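Local coordinates for CRISPR-associated endonuclease Cas9 (Campylobacter jejuni subsp. jejuni serotype O:2, PDB 5X2H), which cuts invading DNA at sites matched by its guide RNA, the full-length enzyme using RuvC-like and HNH domains, one for each strand, at residues F269-L281 with D295-N307. Residues are numbered along the deposited sequence; the frame is centred on the assembly and turned at random.
With nucleotides of chain C; nucleotides of chain B.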
loop_
_atom_site.group_PDB
_atom_site.type_symbol
_atom_site.label_atom_id
_atom_site.label_comp_id
_atom_site.label_asym_id
_atom_site.label_seq_id
_atom_site.Cartn_x
_atom_site.Cartn_y
_atom_site.Cartn_z
ATOM N N PHE A 269 16.378 28.465 -0.402
ATOM C CA PHE A 269 16.248 29.476 -1.447
ATOM C C PHE A 269 17.610 30.032 -1.834
ATOM O O PHE A 269 17.916 30.181 -3.023
ATOM C CB PHE A 269 15.326 30.605 -0.984
ATOM C CG PHE A 269 13.864 30.277 -1.079
ATOM C CD1 PHE A 269 13.392 29.422 -2.063
ATOM C CD2 PHE A 269 12.960 30.826 -0.184
ATOM C CE1 PHE A 269 12.046 29.119 -2.153
ATOM C CE2 PHE A 269 11.613 30.526 -0.268
ATOM C CZ PHE A 269 11.154 29.671 -1.256
ATOM N N MET A 270 18.446 30.334 -0.840
ATOM C CA MET A 270 19.783 30.840 -1.122
ATOM C C MET A 270 20.606 29.802 -1.874
ATOM O O MET A 270 21.251 30.115 -2.882
ATOM C CB MET A 270 20.473 31.240 0.183
ATOM C CG MET A 270 21.841 31.867 0.004
ATOM S SD MET A 270 21.760 33.535 -0.672
ATOM C CE MET A 270 20.805 34.362 0.599
ATOM N N PHE A 271 20.576 28.551 -1.413
ATOM C CA PHE A 271 21.391 27.513 -2.036
ATOM C C PHE A 271 20.945 27.237 -3.467
ATOM O O PHE A 271 21.778 27.114 -4.373
ATOM C CB PHE A 271 21.339 26.231 -1.207
ATOM C CG PHE A 271 22.004 25.056 -1.868
ATOM C CD1 PHE A 271 23.381 25.002 -1.992
ATOM C CD2 PHE A 271 21.249 24.005 -2.363
ATOM C CE1 PHE A 271 23.994 23.924 -2.602
ATOM C CE2 PHE A 271 21.858 22.923 -2.973
ATOM C CZ PHE A 271 23.231 22.884 -3.092
ATOM N N VAL A 272 19.633 27.133 -3.690
ATOM C CA VAL A 272 19.135 26.840 -5.030
ATOM C C VAL A 272 19.414 28.008 -5.967
ATOM O O VAL A 272 19.880 27.818 -7.096
ATOM C CB VAL A 272 17.637 26.492 -4.987
ATOM C CG1 VAL A 272 17.069 26.424 -6.395
ATOM C CG2 VAL A 272 17.428 25.168 -4.268
ATOM N N ALA A 273 19.147 29.234 -5.511
ATOM C CA ALA A 273 19.431 30.401 -6.340
ATOM C C ALA A 273 20.913 30.480 -6.690
ATOM O O ALA A 273 21.273 30.765 -7.838
ATOM C CB ALA A 273 18.972 31.676 -5.633
ATOM N N LEU A 274 21.789 30.219 -5.716
ATOM C CA LEU A 274 23.219 30.196 -6.006
ATOM C C LEU A 274 23.577 29.069 -6.964
ATOM O O LEU A 274 24.483 29.227 -7.790
ATOM C CB LEU A 274 24.024 30.062 -4.713
ATOM C CG LEU A 274 24.030 31.272 -3.776
ATOM C CD1 LEU A 274 24.712 30.926 -2.463
ATOM C CD2 LEU A 274 24.706 32.458 -4.441
ATOM N N THR A 275 22.879 27.935 -6.876
ATOM C CA THR A 275 23.180 26.811 -7.756
ATOM C C THR A 275 22.907 27.165 -9.212
ATOM O O THR A 275 23.760 26.960 -10.081
ATOM C CB THR A 275 22.373 25.583 -7.337
ATOM O OG1 THR A 275 22.783 25.168 -6.028
ATOM C CG2 THR A 275 22.599 24.441 -8.317
ATOM N N ARG A 276 21.725 27.719 -9.497
ATOM C CA ARG A 276 21.401 28.084 -10.874
ATOM C C ARG A 276 22.322 29.186 -11.383
ATOM O O ARG A 276 22.804 29.122 -12.521
ATOM C CB ARG A 276 19.941 28.528 -10.978
ATOM C CG ARG A 276 19.001 27.850 -10.000
ATOM C CD ARG A 276 18.142 26.782 -10.650
ATOM N NE ARG A 276 17.361 27.308 -11.766
ATOM C CZ ARG A 276 17.426 26.835 -13.006
ATOM N NH1 ARG A 276 18.226 25.815 -13.285
ATOM N NH2 ARG A 276 16.682 27.371 -13.964
ATOM N N ILE A 277 22.579 30.202 -10.557
ATOM C CA ILE A 277 23.360 31.353 -11.005
ATOM C C ILE A 277 24.807 30.950 -11.264
ATOM O O ILE A 277 25.351 31.201 -12.346
ATOM C CB ILE A 277 23.267 32.498 -9.981
ATOM C CG1 ILE A 277 21.849 33.072 -9.953
ATOM C CG2 ILE A 277 24.276 33.587 -10.307
ATOM C CD1 ILE A 277 21.632 34.104 -8.870
ATOM N N ILE A 278 25.450 30.318 -10.279
ATOM C CA ILE A 278 26.847 29.917 -10.433
ATOM C C ILE A 278 27.001 28.956 -11.604
ATOM O O ILE A 278 27.936 29.075 -12.406
ATOM C CB ILE A 278 27.375 29.298 -9.124
ATOM C CG1 ILE A 278 27.375 30.339 -8.006
ATOM C CG2 ILE A 278 28.769 28.730 -9.321
ATOM C CD1 ILE A 278 27.602 29.751 -6.632
ATOM N N ASN A 279 26.082 27.995 -11.730
ATOM C CA ASN A 279 26.174 27.033 -12.824
ATOM C C ASN A 279 25.934 27.691 -14.175
ATOM O O ASN A 279 26.495 27.247 -15.182
ATOM C CB ASN A 279 25.186 25.887 -12.604
ATOM C CG ASN A 279 25.585 24.990 -11.446
ATOM O OD1 ASN A 279 26.588 25.234 -10.775
ATOM N ND2 ASN A 279 24.799 23.948 -11.206
ATOM N N LEU A 280 25.113 28.744 -14.224
ATOM C CA LEU A 280 24.904 29.443 -15.487
ATOM C C LEU A 280 26.135 30.249 -15.878
ATOM O O LEU A 280 26.529 30.260 -17.049
ATOM C CB LEU A 280 23.678 30.351 -15.399
ATOM C CG LEU A 280 23.350 31.111 -16.688
ATOM C CD1 LEU A 280 23.035 30.143 -17.818
ATOM C CD2 LEU A 280 22.201 32.085 -16.475
ATOM N N LEU A 281 26.753 30.934 -14.911
ATOM C CA LEU A 281 27.976 31.676 -15.197
ATOM C C LEU A 281 29.086 30.742 -15.663
ATOM O O LEU A 281 29.819 31.056 -16.608
ATOM C CB LEU A 281 28.419 32.460 -13.963
ATOM C CG LEU A 281 27.403 33.427 -13.352
ATOM C CD1 LEU A 281 27.967 34.076 -12.097
ATOM C CD2 LEU A 281 26.988 34.479 -14.366
ATOM N N ASP A 295 30.836 40.067 -8.260
ATOM C CA ASP A 295 29.957 41.215 -8.459
ATOM C C ASP A 295 28.860 40.887 -9.464
ATOM O O ASP A 295 27.677 41.143 -9.213
ATOM C CB ASP A 295 30.773 42.423 -8.919
ATOM C CG ASP A 295 31.897 42.765 -7.961
ATOM O OD1 ASP A 295 31.676 42.698 -6.733
ATOM O OD2 ASP A 295 33.006 43.092 -8.435
ATOM N N ASP A 296 29.238 40.319 -10.613
ATOM C CA ASP A 296 28.253 39.814 -11.560
ATOM C C ASP A 296 27.386 38.724 -10.945
ATOM O O ASP A 296 26.253 38.518 -11.393
ATOM C CB ASP A 296 28.952 39.285 -12.814
ATOM N N LEU A 297 27.895 38.022 -9.931
ATOM C CA LEU A 297 27.079 37.068 -9.189
ATOM C C LEU A 297 26.161 37.783 -8.205
ATOM O O LEU A 297 24.975 37.451 -8.098
ATOM C CB LEU A 297 27.979 36.067 -8.458
ATOM C CG LEU A 297 27.372 34.975 -7.569
ATOM C CD1 LEU A 297 28.294 33.778 -7.565
ATOM C CD2 LEU A 297 27.141 35.447 -6.137
ATOM N N ASN A 298 26.699 38.764 -7.474
ATOM C CA ASN A 298 25.900 39.476 -6.483
ATOM C C ASN A 298 24.765 40.257 -7.130
ATOM O O ASN A 298 23.727 40.478 -6.498
ATOM C CB ASN A 298 26.784 40.414 -5.659
ATOM C CG ASN A 298 27.691 39.670 -4.695
ATOM O OD1 ASN A 298 27.434 38.517 -4.346
ATOM N ND2 ASN A 298 28.758 40.330 -4.257
ATOM N N ALA A 299 24.940 40.679 -8.385
ATOM C CA ALA A 299 23.876 41.398 -9.076
ATOM C C ALA A 299 22.688 40.483 -9.353
ATOM O O ALA A 299 21.536 40.852 -9.100
ATOM C CB ALA A 299 24.410 42.004 -10.374
ATOM N N LEU A 300 22.952 39.281 -9.872
ATOM C CA LEU A 300 21.870 38.336 -10.129
ATOM C C LEU A 300 21.225 37.869 -8.830
ATOM O O LEU A 300 20.001 37.702 -8.763
ATOM C CB LEU A 300 22.393 37.143 -10.928
ATOM C CG LEU A 300 23.021 37.467 -12.286
ATOM C CD1 LEU A 300 23.625 36.223 -12.916
ATOM C CD2 LEU A 300 21.993 38.090 -13.213
ATOM N N LEU A 301 22.032 37.661 -7.786
ATOM C CA LEU A 301 21.486 37.226 -6.506
ATOM C C LEU A 301 20.656 38.327 -5.854
ATOM O O LEU A 301 19.637 38.046 -5.212
ATOM C CB LEU A 301 22.616 36.783 -5.578
ATOM C CG LEU A 301 22.207 36.239 -4.208
ATOM C CD1 LEU A 301 21.355 34.989 -4.357
ATOM C CD2 LEU A 301 23.432 35.959 -3.351
ATOM N N ASN A 302 21.075 39.587 -6.008
ATOM C CA ASN A 302 20.318 40.691 -5.425
ATOM C C ASN A 302 18.956 40.851 -6.085
ATOM O O ASN A 302 18.010 41.318 -5.441
ATOM C CB ASN A 302 21.112 41.993 -5.528
ATOM C CG ASN A 302 21.653 42.454 -4.188
ATOM O OD1 ASN A 302 22.520 41.807 -3.599
ATOM N ND2 ASN A 302 21.149 43.585 -3.703
ATOM N N GLU A 303 18.833 40.478 -7.361
ATOM C CA GLU A 303 17.525 40.504 -8.006
ATOM C C GLU A 303 16.635 39.377 -7.498
ATOM O O GLU A 303 15.412 39.546 -7.412
ATOM C CB GLU A 303 17.680 40.418 -9.525
ATOM N N VAL A 304 17.224 38.231 -7.156
ATOM C CA VAL A 304 16.451 37.141 -6.568
ATOM C C VAL A 304 16.008 37.507 -5.156
ATOM O O VAL A 304 14.843 37.323 -4.786
ATOM C CB VAL A 304 17.268 35.836 -6.581
ATOM C CG1 VAL A 304 16.583 34.770 -5.745
ATOM C CG2 VAL A 304 17.465 35.348 -8.003
ATOM N N LEU A 305 16.928 38.044 -4.353
ATOM C CA LEU A 305 16.620 38.344 -2.958
ATOM C C LEU A 305 15.580 39.447 -2.807
ATOM O O LEU A 305 14.982 39.575 -1.733
ATOM C CB LEU A 305 17.899 38.730 -2.213
ATOM C CG LEU A 305 18.886 37.602 -1.918
ATOM C CD1 LEU A 305 20.127 38.149 -1.230
ATOM C CD2 LEU A 305 18.227 36.530 -1.064
ATOM N N LYS A 306 15.349 40.244 -3.850
ATOM C CA LYS A 306 14.388 41.338 -3.782
ATOM C C LYS A 306 12.955 40.872 -4.025
ATOM O O LYS A 306 12.040 41.301 -3.313
ATOM C CB LYS A 306 14.762 42.430 -4.791
ATOM N N ASN A 307 12.732 39.991 -5.008
ATOM C CA ASN A 307 11.387 39.532 -5.337
ATOM C C ASN A 307 11.247 38.021 -5.467
ATOM O O ASN A 307 10.179 37.553 -5.879
ATOM C CB ASN A 307 10.904 40.173 -6.646
ATOM P P DT C 26 27.196 23.172 -17.845
ATOM O OP1 DT C 26 28.069 23.989 -18.716
ATOM O OP2 DT C 26 26.898 21.766 -18.201
ATOM O "O5'" DT C 26 27.782 23.169 -16.359
ATOM C "C5'" DT C 26 27.791 24.369 -15.602
ATOM C "C4'" DT C 26 28.195 24.094 -14.168
ATOM O "O4'" DT C 26 27.127 23.394 -13.489
ATOM C "C3'" DT C 26 29.406 23.195 -14.017
ATOM O "O3'" DT C 26 30.587 23.972 -14.080
ATOM C "C2'" DT C 26 29.197 22.598 -12.629
ATOM C "C1'" DT C 26 27.672 22.480 -12.551
ATOM N N1 DT C 26 27.153 21.116 -12.862
ATOM C C2 DT C 26 27.109 20.168 -11.867
ATOM O O2 DT C 26 27.485 20.379 -10.729
ATOM N N3 DT C 26 26.608 18.953 -12.256
ATOM C C4 DT C 26 26.154 18.600 -13.515
ATOM O O4 DT C 26 25.725 17.479 -13.769
ATOM C C5 DT C 26 26.225 19.643 -14.511
ATOM C C7 DT C 26 25.763 19.380 -15.913
ATOM C C6 DT C 26 26.713 20.836 -14.139
ATOM P P A B 5 19.466 18.558 -4.526
ATOM O OP1 A B 5 18.630 18.830 -3.330
ATOM O OP2 A B 5 19.366 17.241 -5.196
ATOM O "O5'" A B 5 19.165 19.678 -5.615
ATOM C "C5'" A B 5 19.522 21.030 -5.371
ATOM C "C4'" A B 5 19.467 21.862 -6.627
ATOM O "O4'" A B 5 20.424 21.376 -7.602
ATOM C "C3'" A B 5 18.151 21.847 -7.381
ATOM O "O3'" A B 5 17.160 22.659 -6.784
ATOM C "C2'" A B 5 18.574 22.300 -8.771
ATOM O "O2'" A B 5 18.797 23.703 -8.801
ATOM C "C1'" A B 5 19.927 21.601 -8.908
ATOM N N9 A B 5 19.796 20.310 -9.609
ATOM C C8 A B 5 19.861 19.038 -9.096
ATOM N N7 A B 5 19.691 18.100 -9.998
ATOM C C5 A B 5 19.500 18.801 -11.181
ATOM C C6 A B 5 19.267 18.388 -12.504
ATOM N N6 A B 5 19.186 17.109 -12.879
ATOM N N1 A B 5 19.119 19.347 -13.444
ATOM C C2 A B 5 19.200 20.630 -13.072
ATOM N N3 A B 5 19.415 21.143 -11.864
ATOM C C4 A B 5 19.559 20.164 -10.953
ATOM P P U B 6 15.616 22.229 -6.877
ATOM O OP1 U B 6 14.846 23.076 -5.932
ATOM O OP2 U B 6 15.544 20.751 -6.759
ATOM O "O5'" U B 6 15.204 22.643 -8.357
ATOM C "C5'" U B 6 15.357 23.985 -8.794
ATOM C "C4'" U B 6 15.083 24.124 -10.269
ATOM O "O4'" U B 6 16.078 23.393 -11.030
ATOM C "C3'" U B 6 13.762 23.556 -10.757
ATOM O "O3'" U B 6 12.663 24.412 -10.506
ATOM C "C2'" U B 6 14.032 23.318 -12.236
ATOM O "O2'" U B 6 13.953 24.534 -12.964
ATOM C "C1'" U B 6 15.494 22.870 -12.206
ATOM N N1 U B 6 15.623 21.396 -12.187
ATOM C C2 U B 6 15.484 20.737 -13.393
ATOM O O2 U B 6 15.266 21.316 -14.444
ATOM N N3 U B 6 15.609 19.372 -13.321
ATOM C C4 U B 6 15.856 18.620 -12.191
ATOM O O4 U B 6 15.945 17.396 -12.289
ATOM C C5 U B 6 15.984 19.378 -10.984
ATOM C C6 U B 6 15.867 20.709 -11.023
#
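Leu297 and Leu301, one turn apart, are the knobs that helix 294-307 pushes into helix 266-288, their branched, flexible ends filling holes between turns. Leu297 sits among Leu274, Ile277, Ile278 and Leu281, its CD1 pressed 3.6 Å from Ile278 CG1; Leu301 enters the next hole, made by Met270, Ala273, Leu274 and Ile277. Holding CG opposite the backbone N (chi1 178° in Leu297) swings these ends across. Ile277 reaches back, its CD1 3.7 Å from Leu300 CB and its CG2 touching Leu300 CD1. Small Ala273 lets Val304 CG1 come within 3.9 Å of its CB. Flexible Met270 curls at its end, laying SD over both methyls of Leu301 and carrying CE 3.8 Å from Leu305 CD2.

The segments run roughly antiparallel (141°, axes 10.3 Å apart at closest approach) as an apolar knobs-into-holes hairpin of the alpha-helical recognition lobe, with no hydrogen bond across it; helix 404-415 packs on Met270, Phe271 and Leu274.

Helix 266-288 turns another face to the guide-target duplex. Val272 CG2 packs 3.6 Å from O3' of A5 of chain B, and the short, flat amide of Asn279 can lie close against the sugar of DT26 of chain C. Thr275 OG1 donates to Phe271 O (2.7 Å), which places it over the Phe271 ring. The Arg276 guanidinium lies loosely beside the ribose of U6 of chain B, whose O2' sits off-centre over one face; its NH2 bonds Gly332 O.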